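Local coordinates for glycosyl hydrolases family 2, sugar binding domain protein (Bacteroides uniformis str. 3978 T3 ii, PDB 6D1P), which acts as a beta-glucuronidase of glycoside hydrolase family 2 from a human gut bacterium, probably hydrolysing O-glycosidic bonds to release glucuronic acid, at residues T328-D333 and I361-Y366. Sequence-based numbering, arbitrary orientation. Where two conformers were deposited one is given.
Sequences THRHED and IRLGHY. With NA (sodium ion), chain C.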
loop_
_atom_site.group_PDB
_atom_site.type_symbol
_atom_site.label_atom_id
_atom_site.label_comp_id
_atom_site.label_asym_id
_atom_site.label_seq_id
_atom_site.Cartn_x
_atom_site.Cartn_y
_atom_site.Cartn_z
ATOM N N THR A 328 -0.207 -2.349 35.773
ATOM C CA THR A 328 -0.848 -2.116 34.484
ATOM C C THR A 328 0.056 -2.698 33.387
ATOM O O THR A 328 1.106 -3.300 33.667
ATOM C CB THR A 328 -1.143 -0.610 34.297
ATOM O OG1 THR A 328 -2.145 -0.407 33.287
ATOM C CG2 THR A 328 0.109 0.190 33.955
ATOM N N HIS A 329 -0.380 -2.563 32.130
ATOM C CA HIS A 329 0.482 -2.788 30.977
ATOM C C HIS A 329 0.468 -1.549 30.092
ATOM O O HIS A 329 -0.420 -0.690 30.198
ATOM C CB HIS A 329 0.047 -3.964 30.079
ATOM C CG HIS A 329 -0.157 -5.271 30.773
ATOM N ND1 HIS A 329 -1.219 -5.509 31.618
ATOM C CD2 HIS A 329 0.501 -6.447 30.657
ATOM C CE1 HIS A 329 -1.178 -6.763 32.029
ATOM N NE2 HIS A 329 -0.145 -7.355 31.458
ATOM N N ARG A 330 1.440 -1.494 29.184
ATOM C CA ARG A 330 1.453 -0.522 28.098
ATOM C C ARG A 330 2.009 -1.205 26.858
ATOM O O ARG A 330 2.844 -2.111 26.955
ATOM C CB ARG A 330 2.302 0.721 28.433
ATOM C CG ARG A 330 3.798 0.449 28.403
ATOM C CD ARG A 330 4.651 1.685 28.686
ATOM N NE ARG A 330 4.463 2.757 27.708
ATOM C CZ ARG A 330 5.081 2.818 26.532
ATOM N NH1 ARG A 330 5.927 1.868 26.169
ATOM N NH2 ARG A 330 4.858 3.840 25.719
ATOM N N HIS A 331 1.512 -0.794 25.694
ATOM C CA HIS A 331 2.060 -1.214 24.412
ATOM C C HIS A 331 2.921 -0.092 23.865
ATOM O O HIS A 331 2.793 1.068 24.273
ATOM C CB HIS A 331 0.948 -1.546 23.411
ATOM C CG HIS A 331 0.641 -3.009 23.295
ATOM N ND1 HIS A 331 1.581 -3.942 22.905
ATOM C CD2 HIS A 331 -0.510 -3.697 23.497
ATOM C CE1 HIS A 331 1.029 -5.141 22.892
ATOM N NE2 HIS A 331 -0.239 -5.022 23.243
ATOM N N GLU A 332 3.818 -0.426 22.943
ATOM C CA GLU A 332 4.571 0.623 22.254
ATOM C C GLU A 332 3.746 1.055 21.043
ATOM O O GLU A 332 3.947 0.622 19.903
ATOM C CB GLU A 332 5.980 0.154 21.912
ATOM C CG GLU A 332 6.911 0.299 23.135
ATOM C CD GLU A 332 8.380 0.102 22.816
ATOM O OE1 GLU A 332 8.692 -0.407 21.704
ATOM O OE2 GLU A 332 9.218 0.455 23.681
ATOM N N ASP A 333 2.787 1.936 21.331
ATOM C CA ASP A 333 1.688 2.308 20.457
ATOM C C ASP A 333 1.141 3.637 20.968
ATOM O O ASP A 333 0.990 3.818 22.184
ATOM C CB ASP A 333 0.597 1.221 20.480
ATOM C CG ASP A 333 -0.644 1.597 19.675
ATOM O OD1 ASP A 333 -0.749 1.195 18.502
ATOM O OD2 ASP A 333 -1.540 2.281 20.212
ATOM N N ILE A 361 4.353 -2.663 36.303
ATOM C CA ILE A 361 3.927 -2.655 34.913
ATOM C C ILE A 361 4.556 -3.837 34.184
ATOM O O ILE A 361 5.733 -4.163 34.385
ATOM C CB ILE A 361 4.271 -1.309 34.241
ATOM C CG1 ILE A 361 3.697 -1.255 32.814
ATOM C CG2 ILE A 361 5.785 -1.049 34.280
ATOM C CD1 ILE A 361 3.764 0.146 32.195
ATOM N N ARG A 362 3.745 -4.489 33.354
ATOM C CA ARG A 362 4.207 -5.461 32.374
ATOM C C ARG A 362 4.249 -4.780 31.009
ATOM O O ARG A 362 3.244 -4.225 30.561
ATOM C CB ARG A 362 3.289 -6.687 32.354
ATOM C CG ARG A 362 3.621 -7.759 31.308
ATOM C CD ARG A 362 2.785 -9.010 31.589
ATOM N NE ARG A 362 2.757 -10.002 30.505
ATOM C CZ ARG A 362 1.650 -10.390 29.875
ATOM N NH1 ARG A 362 0.467 -9.848 30.175
ATOM N NH2 ARG A 362 1.726 -11.320 28.938
ATOM N N LEU A 363 5.408 -4.833 30.356
ATOM C CA LEU A 363 5.694 -3.999 29.184
ATOM C C LEU A 363 5.237 -4.675 27.885
ATOM O O LEU A 363 6.024 -4.931 26.974
ATOM C CB LEU A 363 7.184 -3.676 29.136
ATOM C CG LEU A 363 7.740 -2.916 30.350
ATOM C CD1 LEU A 363 9.234 -2.675 30.200
ATOM C CD2 LEU A 363 7.001 -1.593 30.548
ATOM N N GLY A 364 3.931 -4.908 27.792
ATOM C CA GLY A 364 3.415 -5.572 26.620
ATOM C C GLY A 364 4.021 -6.956 26.486
ATOM O O GLY A 364 4.378 -7.607 27.477
ATOM N N HIS A 365 4.200 -7.390 25.237
ATOM C CA HIS A 365 4.671 -8.734 24.950
ATOM C C HIS A 365 6.056 -8.731 24.317
ATOM O O HIS A 365 6.387 -9.617 23.525
ATOM C CB HIS A 365 3.665 -9.466 24.059
ATOM C CG HIS A 365 2.299 -9.565 24.657
ATOM N ND1 HIS A 365 2.080 -10.028 25.942
ATOM C CD2 HIS A 365 1.081 -9.244 24.161
ATOM C CE1 HIS A 365 0.783 -10.011 26.199
ATOM N NE2 HIS A 365 0.156 -9.535 25.136
ATOM N N TYR A 366 6.887 -7.758 24.669
ATOM C CA TYR A 366 8.204 -7.656 24.051
ATOM C C TYR A 366 9.053 -6.702 24.884
ATOM O O TYR A 366 8.533 -5.893 25.663
ATOM C CB TYR A 366 8.093 -7.172 22.593
ATOM C CG TYR A 366 7.021 -6.120 22.443
ATOM C CD1 TYR A 366 7.266 -4.795 22.794
ATOM C CD2 TYR A 366 5.743 -6.458 21.996
ATOM C CE1 TYR A 366 6.272 -3.820 22.669
ATOM C CE2 TYR A 366 4.735 -5.494 21.865
ATOM C CZ TYR A 366 5.010 -4.178 22.216
ATOM O OH TYR A 366 4.027 -3.233 22.112
HETATM NA NA NA C . -1.690 3.014 23.112
HETATM O O HOH W 1 -0.420 1.415 25.044
HETATM O O HOH W 2 2.245 -2.082 19.895
#
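R362 runs alongside H329 with its chain extended, and the two side chains point the same way from neighbouring parallel strands. Evidence for close packing is the 3.3 Å between R362 CB and H329 CD2; further out, R362 NH1 donates to H329 NE2 at 2.9 Å. That bond is bent (150° at the hydrogen) and reaches NE2 tilted 27° from the imidazole plane; the guanidinium is turned steeply against the ring. H329 ND1 is held by the carbonyl of F575, so both ring nitrogens are engaged, while E386 and E512 hold the guanidinium by salt bridges at NE and NH1 respectively. R362 N donates a backbone hydrogen bond to T328 O at 2.9 Å, one of the bonds holding the parallel strands in register. On the opposite face T328 and I361 lie side by side. With CG1 anti to the backbone N (chi1 -174°), I361 brings CD1 to 3.8 Å from R330 CG.

Past the strand ends, the Y366 hydroxyl joins two consecutive residues of 328-333. H331 ND1 lies 2.7 Å from Y366 OH in a nearly straight hydrogen bond, and E332 N donates to the same OH at 2.9 Å, also nearly straight. The H331 and Y366 rings meet rim to rim; H365 completes the aromatic cluster. D333 then binds sodium through O and OD2, together with D580 and a water that accepts from H331 N.

H365 hydrogen-bonds through ND1 to E386 and through NE2 to a glycerol, probably from the crystallisation liquor, which is consistent with a pocket at the barrel mouth. The pair belongs to a right-handed beta-alpha-beta unit of the TIM barrel: helix 343-356 connects strands 321-329 and 360-362 and packs on T328, R330 and I361, helix 370-379 meets R330, I361 and L363, and strand 382-386 continues the sheet beside 360-362.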